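Local coordinates for protein deoxyribodipyrimidine photo-lyase (Oryza sativa Japonica Group, PDB 3UMV) that uses light of 300–600 nm to split cyclobutane pyrimidine dimers in UV-damaged DNA, with one bound FAD as its cofactor, at residues F137-P142 against R429-Y434; V171-T176 against D197-E202; Y183-F188 against R324-N329. One frame throughout, in Å; residues are numbered along the deposited sequence.

Contacts 1 and 3 illustrate how a photolyase ties its N-terminal alpha/beta part to the helical part that holds FAD, while contact 2 folds the connecting segment on itself beside helix 310-333. Along the chain, contacts 2 and 3 are nested inside the loop closed by contact 1, and their own segments alternate. Helix 310-333 supplies 324-329 to contact 3, and its D328 touches P139 and P431 of contact 1. Centres of contacts 1 and 3 lie about 14 Å apart, as do those of 2 and 3; 1 and 2 are about 19 Å apart but meet where F137 packs on V174 and W175. Contact 2 is linked to contact 3 through the carboxylate of E325, which probably accepts from the backbone N of V171 and V172.

Contact 1. Residues F137-P142 against R429-Y434; sequences FSPLRP and RDPSGY. With FAD (flavin-adenine dinucleotide), chain I.
L140 turns its CG beside its own backbone N (chi1 -65°) and then extends (chi2 -170°), which sends its two methyls to different parts of the turn that starts helix 431-442. CD2 comes obliquely to the Y434 ring, 3.7 Å from CE1 of Y434, and also touches the ring of P431. CD1 instead rests on the backbone, 3.5 Å from R429 O, a carbonyl that H289 engages by a hydrogen bond. Beside it P139 crosses P431 at about a right angle, with P139 CG 3.7 Å from P431 CG. No hydrogen bond joins the segments; the junction between them is made by van der Waals packing. The turn being touched is fixed by a helix N-cap: D430 OD1 accepts S432 N at 2.9 Å through its anti lone pair, while D430 O receives both G433 N and Y434 N. On its other flank the turn meets the flavin, G433 CA lying 3.2 Å from FAD N5; a side chain on that glycine would collide with FAD O4. The segment 137-142, which leads out of strand 132-135 and enters helix 141-157, thus docks on helix 431-442, with D328 of helix 310-333 touching both prolines and helix 410-424 packing against Y434.

Contact 2. Residues V171-T176 against D197-E202; sequences VVPVWT and DEYLVE
Y199 lies across V172 and P173 in the connection that follows strand 162-166, the last strand of the alpha/beta sheet characteristic of photolyases, and packs its ring where the chain turns into the short helix 174-177. The aromatic component is a CH-pi contact: P173 CD stands 3.9 Å from the centroid of the Y199 ring, 24° off its normal, with the two side chains crossing at about a right angle. The opposite face is covered near its rim by CG of the adjoining E198. Apolar contacts flank this pair. V171 has CG1 anti to its backbone N (chi1 -179°), which sets that methyl 4.0 Å from L200 CB and 4.1 Å from Y199 CB, and V172 CG1 approaches Y199 CD2 obliquely. At the phenol end T176 CG2 lies 3.7 Å from Y199 OH. An alanine at Y199 would probably leave P173 CD without the ring face and open a gap beside T176 CG2. Polar links are indirect, since no hydrogen bond crosses between the segments. The chain leaves helix 196-199 through an inverse gamma turn centred on L200, and R25 bridges the two backbones, its NH1 bonding Y199 O and its NH2 bonding V171 O, the oxygen that also lies 3.3 Å from Y199 CB.

Contact 3. Residues Y183-F188 against R324-N329; sequences YSAKTF and RELADN. With FAD (flavin-adenine dinucleotide), chain I.
F188 spreads one face of its ring over the backbone of L326, whose CA sits 4.1 Å from the centroid of the F188 ring and only 12° off the normal, a CH-pi contact made almost over the centre. The two side chains slide past each other in opposite directions, so that L326 CD1 comes back to 3.9 Å from F188 CB. The other methyl of L326, CD2, reaches the start of the opposing helix and lies 3.6 Å from A185 N. Towards its far end the ring meets helix 310-333 again: CE1 of F188 is 3.9 Å from N329 CB, with ring and amide planes 48° apart, and CZ of F188 approaches E325 O obliquely at 3.8 Å. That carbonyl already accepts N329 N in the helix. F188 can lie this way because its CG is anti to its backbone N (chi1 -174°), while its own N bonds S184 O at 2.9 Å, holding the first turn after the S184 N-cap. Here the first turn of helix 185-193 is laid against a helix of the FAD-binding part of the photolyase fold, on a flank turned from the cofactor. The amide of N329 is fixed by the chain before this turn, ND2 giving to K180 O and OD1 accepting E182 N. E325 CB also touches the F188 ring; beyond it E325 OE2, besides its link to V171, takes R324 NH2 in a salt bridge of 2.8 Å through its anti lone pair, the bond bent and tilted from the guanidinium plane; this positive neighbour probably favours the ionised carboxylate. R324 NE gives to L320 O, and R324 CA approaches FAD N3A to 3.4 Å.

Contact 1. Residues F137-P142 against R429-Y434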
loop_
_atom_site.group_PDB
_atom_site.type_symbol
_atom_site.label_atom_id
_atom_site.label_comp_id
_atom_site.label_asym_id
_atom_site.label_seq_id
_atom_site.Cartn_x
_atom_site.Cartn_y
_atom_site.Cartn_z
ATOM N N PHE A 137 -6.313 6.631 -7.258
ATOM C CA PHE A 137 -6.110 5.372 -7.973
ATOM C C PHE A 137 -5.541 4.236 -7.149
ATOM O O PHE A 137 -4.552 4.404 -6.432
ATOM C CB PHE A 137 -5.177 5.554 -9.182
ATOM C CG PHE A 137 -4.710 4.246 -9.759
ATOM C CD1 PHE A 137 -3.475 3.723 -9.407
ATOM C CD2 PHE A 137 -5.536 3.509 -10.596
ATOM C CE1 PHE A 137 -3.049 2.489 -9.921
ATOM C CE2 PHE A 137 -5.130 2.277 -11.107
ATOM C CZ PHE A 137 -3.876 1.765 -10.757
ATOM N N SER A 138 -6.168 3.071 -7.284
ATOM C CA SER A 138 -5.619 1.812 -6.773
ATOM C C SER A 138 -5.955 0.709 -7.758
ATOM O O SER A 138 -7.044 0.698 -8.319
ATOM C CB SER A 138 -6.235 1.456 -5.418
ATOM O OG SER A 138 -5.940 0.099 -5.106
ATOM N N PRO A 139 -5.026 -0.238 -7.969
ATOM C CA PRO A 139 -5.312 -1.335 -8.897
ATOM C C PRO A 139 -6.039 -2.505 -8.233
ATOM O O PRO A 139 -6.375 -3.486 -8.906
ATOM C CB PRO A 139 -3.906 -1.788 -9.332
ATOM C CG PRO A 139 -3.039 -1.498 -8.140
ATOM C CD PRO A 139 -3.616 -0.232 -7.525
ATOM N N LEU A 140 -6.261 -2.438 -6.928
ATOM C CA LEU A 140 -6.855 -3.590 -6.246
ATOM C C LEU A 140 -8.311 -3.769 -6.692
ATOM O O LEU A 140 -9.059 -2.792 -6.809
ATOM C CB LEU A 140 -6.789 -3.415 -4.737
ATOM C CG LEU A 140 -5.353 -3.385 -4.192
ATOM C CD1 LEU A 140 -5.414 -3.455 -2.681
ATOM C CD2 LEU A 140 -4.497 -4.543 -4.771
ATOM N N ARG A 141 -8.729 -5.009 -6.917
ATOM C CA ARG A 141 -10.038 -5.221 -7.508
ATOM C C ARG A 141 -11.226 -4.667 -6.701
ATOM O O ARG A 141 -12.156 -4.137 -7.302
ATOM C CB ARG A 141 -10.254 -6.676 -7.974
ATOM C CG ARG A 141 -10.693 -7.671 -6.911
ATOM C CD ARG A 141 -10.850 -9.075 -7.513
ATOM N NE ARG A 141 -9.637 -9.528 -8.196
ATOM C CZ ARG A 141 -8.694 -10.288 -7.632
ATOM N NH1 ARG A 141 -8.819 -10.702 -6.371
ATOM N NH2 ARG A 141 -7.625 -10.648 -8.336
ATOM N N PRO A 142 -11.213 -4.766 -5.351
ATOM C CA PRO A 142 -12.423 -4.219 -4.714
ATOM C C PRO A 142 -12.557 -2.705 -4.851
ATOM O O PRO A 142 -13.684 -2.177 -4.837
ATOM C CB PRO A 142 -12.292 -4.632 -3.239
ATOM C CG PRO A 142 -10.915 -5.154 -3.074
ATOM C CD PRO A 142 -10.355 -5.514 -4.411
ATOM N N ARG A 429 -2.655 -5.975 2.489
ATOM C CA ARG A 429 -3.805 -5.662 1.632
ATOM C C ARG A 429 -3.383 -4.569 0.648
ATOM O O ARG A 429 -4.012 -3.514 0.544
ATOM C CB ARG A 429 -5.026 -5.237 2.477
ATOM C CG ARG A 429 -5.567 -6.327 3.423
ATOM C CD ARG A 429 -6.450 -5.729 4.540
ATOM N NE ARG A 429 -5.820 -4.544 5.116
ATOM C CZ ARG A 429 -6.307 -3.306 5.013
ATOM N NH1 ARG A 429 -7.473 -3.078 4.399
ATOM N NH2 ARG A 429 -5.632 -2.289 5.540
ATOM N N ASP A 430 -2.311 -4.866 -0.086
ATOM C CA ASP A 430 -1.567 -3.886 -0.860
ATOM C C ASP A 430 -1.042 -4.578 -2.108
ATOM O O ASP A 430 -0.627 -5.721 -2.043
ATOM C CB ASP A 430 -0.361 -3.408 -0.026
ATOM C CG ASP A 430 0.317 -2.172 -0.618
ATOM O OD1 ASP A 430 1.172 -2.318 -1.521
ATOM O OD2 ASP A 430 -0.014 -1.050 -0.179
ATOM N N PRO A 431 -1.012 -3.873 -3.240
ATOM C CA PRO A 431 -0.403 -4.470 -4.431
ATOM C C PRO A 431 0.962 -5.113 -4.136
ATOM O O PRO A 431 1.280 -6.191 -4.640
ATOM C CB PRO A 431 -0.260 -3.273 -5.368
ATOM C CG PRO A 431 -1.418 -2.382 -4.966
ATOM C CD PRO A 431 -1.471 -2.492 -3.479
ATOM N N SER A 432 1.771 -4.448 -3.323
ATOM C CA SER A 432 3.088 -4.972 -2.989
ATOM C C SER A 432 3.057 -6.220 -2.121
ATOM O O SER A 432 4.022 -6.961 -2.094
ATOM C CB SER A 432 3.957 -3.905 -2.320
ATOM O OG SER A 432 4.181 -2.801 -3.189
ATOM N N GLY A 433 1.968 -6.439 -1.388
ATOM C CA GLY A 433 1.793 -7.679 -0.647
ATOM C C GLY A 433 1.489 -8.847 -1.563
ATOM O O GLY A 433 2.090 -9.918 -1.438
ATOM N N TYR A 434 0.550 -8.645 -2.479
ATOM C CA TYR A 434 0.244 -9.664 -3.466
ATOM C C TYR A 434 1.483 -9.959 -4.275
ATOM O O TYR A 434 1.837 -11.128 -4.496
ATOM C CB TYR A 434 -0.880 -9.204 -4.389
ATOM C CG TYR A 434 -2.201 -9.029 -3.664
ATOM C CD1 TYR A 434 -2.732 -7.781 -3.444
ATOM C CD2 TYR A 434 -2.905 -10.134 -3.206
ATOM C CE1 TYR A 434 -3.927 -7.618 -2.778
ATOM C CE2 TYR A 434 -4.110 -9.989 -2.557
ATOM C CZ TYR A 434 -4.621 -8.733 -2.349
ATOM O OH TYR A 434 -5.833 -8.602 -1.701
HETATM P PA FAD I . 12.404 -0.255 3.020
HETATM O O1A FAD I . 13.509 -1.226 2.735
HETATM O O2A FAD I . 12.820 0.948 3.821
HETATM O O5B FAD I . 11.749 0.176 1.625
HETATM C C5B FAD I . 11.205 1.462 1.419
HETATM C C4B FAD I . 9.955 1.362 0.538
HETATM O O4B FAD I . 10.235 0.761 -0.717
HETATM C C3B FAD I . 8.895 0.473 1.160
HETATM O O3B FAD I . 8.119 1.173 2.102
HETATM C C2B FAD I . 8.088 0.095 -0.047
HETATM O O2B FAD I . 7.274 1.187 -0.433
HETATM C C1B FAD I . 9.154 -0.061 -1.101
HETATM N N9A FAD I . 9.586 -1.464 -1.211
HETATM C C8A FAD I . 10.639 -2.070 -0.578
HETATM N N7A FAD I . 10.671 -3.362 -0.981
HETATM C C5A FAD I . 9.644 -3.585 -1.847
HETATM C C6A FAD I . 9.193 -4.697 -2.569
HETATM N N6A FAD I . 9.856 -5.853 -2.573
HETATM N N1A FAD I . 8.093 -4.582 -3.389
HETATM C C2A FAD I . 7.447 -3.373 -3.506
HETATM N N3A FAD I . 7.888 -2.280 -2.793
HETATM C C4A FAD I . 8.972 -2.387 -1.993
HETATM N N1 FAD I . 5.196 -4.510 0.996
HETATM C C2 FAD I . 4.108 -3.790 1.394
HETATM O O2 FAD I . 4.164 -2.564 1.289
HETATM N N3 FAD I . 2.977 -4.429 1.874
HETATM C C4 FAD I . 2.940 -5.809 1.973
HETATM O O4 FAD I . 1.931 -6.376 2.407
HETATM C C4X FAD I . 4.049 -6.533 1.554
HETATM N N5 FAD I . 4.080 -7.906 1.640
HETATM C C5X FAD I . 5.183 -8.610 1.200
HETATM C C6 FAD I . 5.191 -10.010 1.261
HETATM C C7 FAD I . 6.309 -10.726 0.821
HETATM C C7M FAD I . 6.286 -12.231 0.885
HETATM C C8 FAD I . 7.417 -10.030 0.331
HETATM C C8M FAD I . 8.646 -10.741 -0.151
HETATM C C9 FAD I . 7.401 -8.646 0.287
HETATM C C9A FAD I . 6.292 -7.940 0.715
HETATM N N10 FAD I . 6.287 -6.561 0.670
HETATM C C10 FAD I . 5.167 -5.880 1.080
HETATM C "C1'" FAD I . 7.479 -5.769 0.151
HETATM C "C2'" FAD I . 8.512 -5.372 1.253
HETATM O "O2'" FAD I . 8.902 -6.450 2.112
HETATM C "C3'" FAD I . 8.055 -4.205 2.148
HETATM O "O3'" FAD I . 7.620 -3.145 1.338
HETATM C "C4'" FAD I . 9.156 -3.683 3.074
HETATM O "O4'" FAD I . 9.613 -4.730 3.910
HETATM C "C5'" FAD I . 8.583 -2.524 3.888
HETATM O "O5'" FAD I . 9.385 -2.105 4.966
HETATM P P FAD I . 10.125 -0.683 4.884
HETATM O O1P FAD I . 9.145 0.413 4.511
HETATM O O2P FAD I . 10.829 -0.415 6.189
HETATM O O3P FAD I . 11.178 -1.063 3.723
#

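Contact 2. Residues V171-T176 against D197-E202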
loop_
_atom_site.group_PDB
_atom_site.type_symbol
_atom_site.label_atom_id
_atom_site.label_comp_id
_atom_site.label_asym_id
_atom_site.label_seq_id
_atom_site.Cartn_x
_atom_site.Cartn_y
_atom_site.Cartn_z
ATOM N N VAL A 171 4.848 7.945 -8.654
ATOM C CA VAL A 171 5.598 9.054 -9.239
ATOM C C VAL A 171 5.276 9.154 -10.716
ATOM O O VAL A 171 4.965 10.233 -11.223
ATOM C CB VAL A 171 7.137 8.889 -9.072
ATOM C CG1 VAL A 171 7.862 10.077 -9.680
ATOM C CG2 VAL A 171 7.495 8.753 -7.594
ATOM N N VAL A 172 5.375 8.026 -11.414
ATOM C CA VAL A 172 5.013 7.988 -12.819
ATOM C C VAL A 172 3.633 7.343 -12.901
ATOM O O VAL A 172 3.431 6.236 -12.395
ATOM C CB VAL A 172 6.034 7.165 -13.645
ATOM C CG1 VAL A 172 5.672 7.189 -15.129
ATOM C CG2 VAL A 172 7.465 7.702 -13.452
ATOM N N PRO A 173 2.665 8.027 -13.520
ATOM C CA PRO A 173 1.304 7.477 -13.588
ATOM C C PRO A 173 1.291 6.049 -14.102
ATOM O O PRO A 173 2.009 5.736 -15.060
ATOM C CB PRO A 173 0.611 8.413 -14.578
ATOM C CG PRO A 173 1.337 9.710 -14.422
ATOM C CD PRO A 173 2.760 9.373 -14.116
ATOM N N VAL A 174 0.502 5.188 -13.459
ATOM C CA VAL A 174 0.499 3.760 -13.779
ATOM C C VAL A 174 0.211 3.460 -15.266
ATOM O O VAL A 174 0.820 2.555 -15.849
ATOM C CB VAL A 174 -0.497 2.991 -12.883
ATOM C CG1 VAL A 174 -1.947 3.474 -13.145
ATOM C CG2 VAL A 174 -0.368 1.493 -13.129
ATOM N N TRP A 175 -0.700 4.211 -15.881
ATOM C CA TRP A 175 -1.068 3.950 -17.278
ATOM C C TRP A 175 -0.048 4.539 -18.257
ATOM O O TRP A 175 -0.048 4.218 -19.448
ATOM C CB TRP A 175 -2.487 4.478 -17.572
ATOM C CG TRP A 175 -2.774 5.735 -16.842
ATOM C CD1 TRP A 175 -2.232 6.970 -17.085
ATOM C CD2 TRP A 175 -3.648 5.896 -15.721
ATOM N NE1 TRP A 175 -2.723 7.889 -16.190
ATOM C CE2 TRP A 175 -3.590 7.255 -15.338
ATOM C CE3 TRP A 175 -4.480 5.028 -15.010
ATOM C CZ2 TRP A 175 -4.322 7.758 -14.274
ATOM C CZ3 TRP A 175 -5.216 5.531 -13.961
ATOM C CH2 TRP A 175 -5.139 6.885 -13.604
ATOM N N THR A 176 0.840 5.380 -17.739
ATOM C CA THR A 176 1.875 6.013 -18.543
ATOM C C THR A 176 3.216 5.288 -18.413
ATOM O O THR A 176 3.976 5.191 -19.378
ATOM C CB THR A 176 2.061 7.470 -18.118
ATOM O OG1 THR A 176 0.837 8.179 -18.336
ATOM C CG2 THR A 176 3.174 8.130 -18.911
ATOM N N ASP A 197 12.681 12.324 -14.813
ATOM C CA ASP A 197 12.896 13.761 -14.649
ATOM C C ASP A 197 11.613 14.571 -14.889
ATOM O O ASP A 197 11.406 15.623 -14.288
ATOM C CB ASP A 197 14.034 14.256 -15.555
ATOM C CG ASP A 197 15.403 13.796 -15.084
ATOM O OD1 ASP A 197 15.535 13.416 -13.896
ATOM O OD2 ASP A 197 16.351 13.823 -15.903
ATOM N N GLU A 198 10.737 14.054 -15.742
ATOM C CA GLU A 198 9.471 14.708 -16.031
ATOM C C GLU A 198 8.438 14.610 -14.904
ATOM O O GLU A 198 7.584 15.491 -14.772
ATOM C CB GLU A 198 8.879 14.158 -17.334
ATOM C CG GLU A 198 7.518 14.726 -17.694
ATOM C CD GLU A 198 7.056 14.317 -19.085
ATOM O OE1 GLU A 198 7.709 13.453 -19.708
ATOM O OE2 GLU A 198 6.032 14.863 -19.552
ATOM N N TYR A 199 8.508 13.548 -14.099
ATOM C CA TYR A 199 7.483 13.298 -13.074
ATOM C C TYR A 199 7.938 13.468 -11.628
ATOM O O TYR A 199 7.118 13.760 -10.740
ATOM C CB TYR A 199 6.876 11.903 -13.262
ATOM C CG TYR A 199 6.082 11.807 -14.536
ATOM C CD1 TYR A 199 4.810 12.335 -14.611
ATOM C CD2 TYR A 199 6.616 11.209 -15.668
ATOM C CE1 TYR A 199 4.080 12.273 -15.762
ATOM C CE2 TYR A 199 5.882 11.134 -16.845
ATOM C CZ TYR A 199 4.606 11.664 -16.874
ATOM O OH TYR A 199 3.854 11.611 -18.020
ATOM N N LEU A 200 9.234 13.293 -11.382
ATOM C CA LEU A 200 9.762 13.490 -10.038
ATOM C C LEU A 200 10.054 14.970 -9.798
ATOM O O LEU A 200 11.203 15.410 -9.852
ATOM C CB LEU A 200 10.999 12.633 -9.792
ATOM C CG LEU A 200 11.541 12.671 -8.368
ATOM C CD1 LEU A 200 10.438 12.399 -7.351
ATOM C CD2 LEU A 200 12.662 11.638 -8.217
ATOM N N VAL A 201 8.986 15.713 -9.533
ATOM C CA VAL A 201 9.003 17.164 -9.435
ATOM C C VAL A 201 8.310 17.586 -8.148
ATOM O O VAL A 201 7.621 16.789 -7.509
ATOM C CB VAL A 201 8.275 17.806 -10.639
ATOM C CG1 VAL A 201 8.885 17.320 -11.930
ATOM C CG2 VAL A 201 6.791 17.477 -10.616
ATOM N N GLU A 202 8.491 18.838 -7.756
ATOM C CA GLU A 202 7.889 19.320 -6.523
ATOM C C GLU A 202 6.384 19.472 -6.663
ATOM O O GLU A 202 5.854 19.556 -7.776
ATOM C CB GLU A 202 8.524 20.655 -6.093
ATOM C CG GLU A 202 9.608 20.502 -5.001
ATOM C CD GLU A 202 9.065 19.948 -3.679
ATOM O OE1 GLU A 202 9.883 19.647 -2.771
ATOM O OE2 GLU A 202 7.822 19.817 -3.541
#

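Contact 3. Residues Y183-F188 against R324-N329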
loop_
_atom_site.group_PDB
_atom_site.type_symbol
_atom_site.label_atom_id
_atom_site.label_comp_id
_atom_site.label_asym_id
_atom_site.label_seq_id
_atom_site.Cartn_x
_atom_site.Cartn_y
_atom_site.Cartn_z
ATOM N N TYR A 183 7.945 -7.638 -17.265
ATOM C CA TYR A 183 8.529 -8.880 -16.753
ATOM C C TYR A 183 9.227 -8.712 -15.391
ATOM O O TYR A 183 9.091 -9.557 -14.499
ATOM C CB TYR A 183 9.497 -9.502 -17.770
ATOM C CG TYR A 183 10.059 -10.792 -17.248
ATOM C CD1 TYR A 183 11.280 -10.824 -16.582
ATOM C CD2 TYR A 183 9.342 -11.974 -17.366
ATOM C CE1 TYR A 183 11.776 -12.006 -16.071
ATOM C CE2 TYR A 183 9.831 -13.158 -16.859
ATOM C CZ TYR A 183 11.040 -13.174 -16.207
ATOM O OH TYR A 183 11.525 -14.363 -15.699
ATOM N N SER A 184 9.963 -7.621 -15.227
ATOM C CA SER A 184 10.788 -7.435 -14.040
ATOM C C SER A 184 11.127 -5.974 -13.745
ATOM O O SER A 184 10.777 -5.057 -14.514
ATOM C CB SER A 184 12.094 -8.199 -14.197
ATOM O OG SER A 184 12.865 -7.605 -15.239
ATOM N N ALA A 185 11.841 -5.769 -12.641
ATOM C CA ALA A 185 12.307 -4.441 -12.273
ATOM C C ALA A 185 13.203 -3.884 -13.359
ATOM O O ALA A 185 13.128 -2.708 -13.681
ATOM C CB ALA A 185 13.043 -4.476 -10.948
ATOM N N LYS A 186 14.057 -4.725 -13.929
ATOM C CA LYS A 186 14.946 -4.246 -14.981
ATOM C C LYS A 186 14.178 -3.633 -16.148
ATOM O O LYS A 186 14.464 -2.501 -16.578
ATOM C CB LYS A 186 15.856 -5.367 -15.472
ATOM C CG LYS A 186 16.960 -4.872 -16.408
ATOM C CD LYS A 186 16.510 -4.795 -17.849
ATOM C CE LYS A 186 17.600 -4.182 -18.718
ATOM N NZ LYS A 186 17.444 -4.543 -20.155
ATOM N N THR A 187 13.204 -4.365 -16.669
ATOM C CA THR A 187 12.473 -3.889 -17.840
ATOM C C THR A 187 11.570 -2.711 -17.489
ATOM O O THR A 187 11.380 -1.799 -18.285
ATOM C CB THR A 187 11.672 -5.024 -18.532
ATOM O OG1 THR A 187 10.595 -5.449 -17.694
ATOM C CG2 THR A 187 12.582 -6.219 -18.822
ATOM N N PHE A 188 11.034 -2.725 -16.276
ATOM C CA PHE A 188 10.230 -1.615 -15.802
ATOM C C PHE A 188 11.095 -0.358 -15.609
ATOM O O PHE A 188 10.718 0.739 -16.027
ATOM C CB PHE A 188 9.526 -1.994 -14.502
ATOM C CG PHE A 188 8.560 -0.958 -14.029
ATOM C CD1 PHE A 188 7.361 -0.769 -14.688
ATOM C CD2 PHE A 188 8.853 -0.163 -12.929
ATOM C CE1 PHE A 188 6.457 0.191 -14.259
ATOM C CE2 PHE A 188 7.953 0.791 -12.495
ATOM C CZ PHE A 188 6.754 0.969 -13.163
ATOM N N ARG A 324 8.184 -0.690 -5.929
ATOM C CA ARG A 324 6.831 -0.430 -5.454
ATOM C C ARG A 324 5.918 -0.176 -6.651
ATOM O O ARG A 324 4.831 -0.748 -6.746
ATOM C CB ARG A 324 6.784 0.762 -4.500
ATOM C CG ARG A 324 5.358 1.098 -4.041
ATOM C CD ARG A 324 5.353 2.322 -3.150
ATOM N NE ARG A 324 6.097 3.385 -3.811
ATOM C CZ ARG A 324 5.618 4.187 -4.755
ATOM N NH1 ARG A 324 4.342 4.111 -5.147
ATOM N NH2 ARG A 324 6.425 5.094 -5.301
ATOM N N GLU A 325 6.371 0.668 -7.570
ATOM C CA GLU A 325 5.547 0.983 -8.729
ATOM C C GLU A 325 5.388 -0.181 -9.704
ATOM O O GLU A 325 4.380 -0.270 -10.411
ATOM C CB GLU A 325 5.989 2.310 -9.376
ATOM C CG GLU A 325 5.708 3.458 -8.416
ATOM C CD GLU A 325 6.038 4.857 -8.919
ATOM O OE1 GLU A 325 6.085 5.098 -10.148
ATOM O OE2 GLU A 325 6.210 5.728 -8.039
ATOM N N LEU A 326 6.370 -1.081 -9.717
ATOM C CA LEU A 326 6.267 -2.313 -10.486
ATOM C C LEU A 326 5.121 -3.175 -9.955
ATOM O O LEU A 326 4.454 -3.858 -10.729
ATOM C CB LEU A 326 7.588 -3.091 -10.452
ATOM C CG LEU A 326 7.524 -4.498 -11.071
ATOM C CD1 LEU A 326 7.224 -4.477 -12.567
ATOM C CD2 LEU A 326 8.817 -5.213 -10.786
ATOM N N ALA A 327 4.883 -3.135 -8.643
ATOM C CA ALA A 327 3.761 -3.881 -8.088
ATOM C C ALA A 327 2.425 -3.313 -8.549
ATOM O O ALA A 327 1.508 -4.089 -8.821
ATOM C CB ALA A 327 3.821 -3.958 -6.551
ATOM N N ASP A 328 2.296 -1.978 -8.601
ATOM C CA ASP A 328 1.077 -1.367 -9.167
ATOM C C ASP A 328 0.910 -1.767 -10.640
ATOM O O ASP A 328 -0.187 -2.103 -11.099
ATOM C CB ASP A 328 1.053 0.159 -9.008
ATOM C CG ASP A 328 0.207 0.618 -7.812
ATOM O OD1 ASP A 328 -0.432 1.706 -7.873
ATOM O OD2 ASP A 328 0.175 -0.129 -6.808
ATOM N N ASN A 329 2.015 -1.720 -11.382
ATOM C CA ASN A 329 2.009 -2.126 -12.779
ATOM C C ASN A 329 1.403 -3.518 -12.914
ATOM O O ASN A 329 0.502 -3.739 -13.723
ATOM C CB ASN A 329 3.428 -2.100 -13.332
ATOM C CG ASN A 329 3.537 -2.756 -14.696
ATOM O OD1 ASN A 329 3.907 -3.920 -14.797
ATOM N ND2 ASN A 329 3.186 -2.024 -15.741
HETATM P PA FAD I . 12.404 -0.255 3.020
HETATM O O1A FAD I . 13.509 -1.226 2.735
HETATM O O2A FAD I . 12.820 0.948 3.821
HETATM O O5B FAD I . 11.749 0.176 1.625
HETATM C C5B FAD I . 11.205 1.462 1.419
HETATM C C4B FAD I . 9.955 1.362 0.538
HETATM O O4B FAD I . 10.235 0.761 -0.717
HETATM C C3B FAD I . 8.895 0.473 1.160
HETATM O O3B FAD I . 8.119 1.173 2.102
HETATM C C2B FAD I . 8.088 0.095 -0.047
HETATM O O2B FAD I . 7.274 1.187 -0.433
HETATM C C1B FAD I . 9.154 -0.061 -1.101
HETATM N N9A FAD I . 9.586 -1.464 -1.211
HETATM C C8A FAD I . 10.639 -2.070 -0.578
HETATM N N7A FAD I . 10.671 -3.362 -0.981
HETATM C C5A FAD I . 9.644 -3.585 -1.847
HETATM C C6A FAD I . 9.193 -4.697 -2.569
HETATM N N6A FAD I . 9.856 -5.853 -2.573
HETATM N N1A FAD I . 8.093 -4.582 -3.389
HETATM C C2A FAD I . 7.447 -3.373 -3.506
HETATM N N3A FAD I . 7.888 -2.280 -2.793
HETATM C C4A FAD I . 8.972 -2.387 -1.993
HETATM N N1 FAD I . 5.196 -4.510 0.996
HETATM C C2 FAD I . 4.108 -3.790 1.394
HETATM O O2 FAD I . 4.164 -2.564 1.289
HETATM N N3 FAD I . 2.977 -4.429 1.874
HETATM C C4 FAD I . 2.940 -5.809 1.973
HETATM O O4 FAD I . 1.931 -6.376 2.407
HETATM C C4X FAD I . 4.049 -6.533 1.554
HETATM N N5 FAD I . 4.080 -7.906 1.640
HETATM C C5X FAD I . 5.183 -8.610 1.200
HETATM C C6 FAD I . 5.191 -10.010 1.261
HETATM C C7 FAD I . 6.309 -10.726 0.821
HETATM C C7M FAD I . 6.286 -12.231 0.885
HETATM C C8 FAD I . 7.417 -10.030 0.331
HETATM C C8M FAD I . 8.646 -10.741 -0.151
HETATM C C9 FAD I . 7.401 -8.646 0.287
HETATM C C9A FAD I . 6.292 -7.940 0.715
HETATM N N10 FAD I . 6.287 -6.561 0.670
HETATM C C10 FAD I . 5.167 -5.880 1.080
HETATM C "C1'" FAD I . 7.479 -5.769 0.151
HETATM C "C2'" FAD I . 8.512 -5.372 1.253
HETATM O "O2'" FAD I . 8.902 -6.450 2.112
HETATM C "C3'" FAD I . 8.055 -4.205 2.148
HETATM O "O3'" FAD I . 7.620 -3.145 1.338
HETATM C "C4'" FAD I . 9.156 -3.683 3.074
HETATM O "O4'" FAD I . 9.613 -4.730 3.910
HETATM C "C5'" FAD I . 8.583 -2.524 3.888
HETATM O "O5'" FAD I . 9.385 -2.105 4.966
HETATM P P FAD I . 10.125 -0.683 4.884
HETATM O O1P FAD I . 9.145 0.413 4.511
HETATM O O2P FAD I . 10.829 -0.415 6.189
HETATM O O3P FAD I . 11.178 -1.063 3.723
#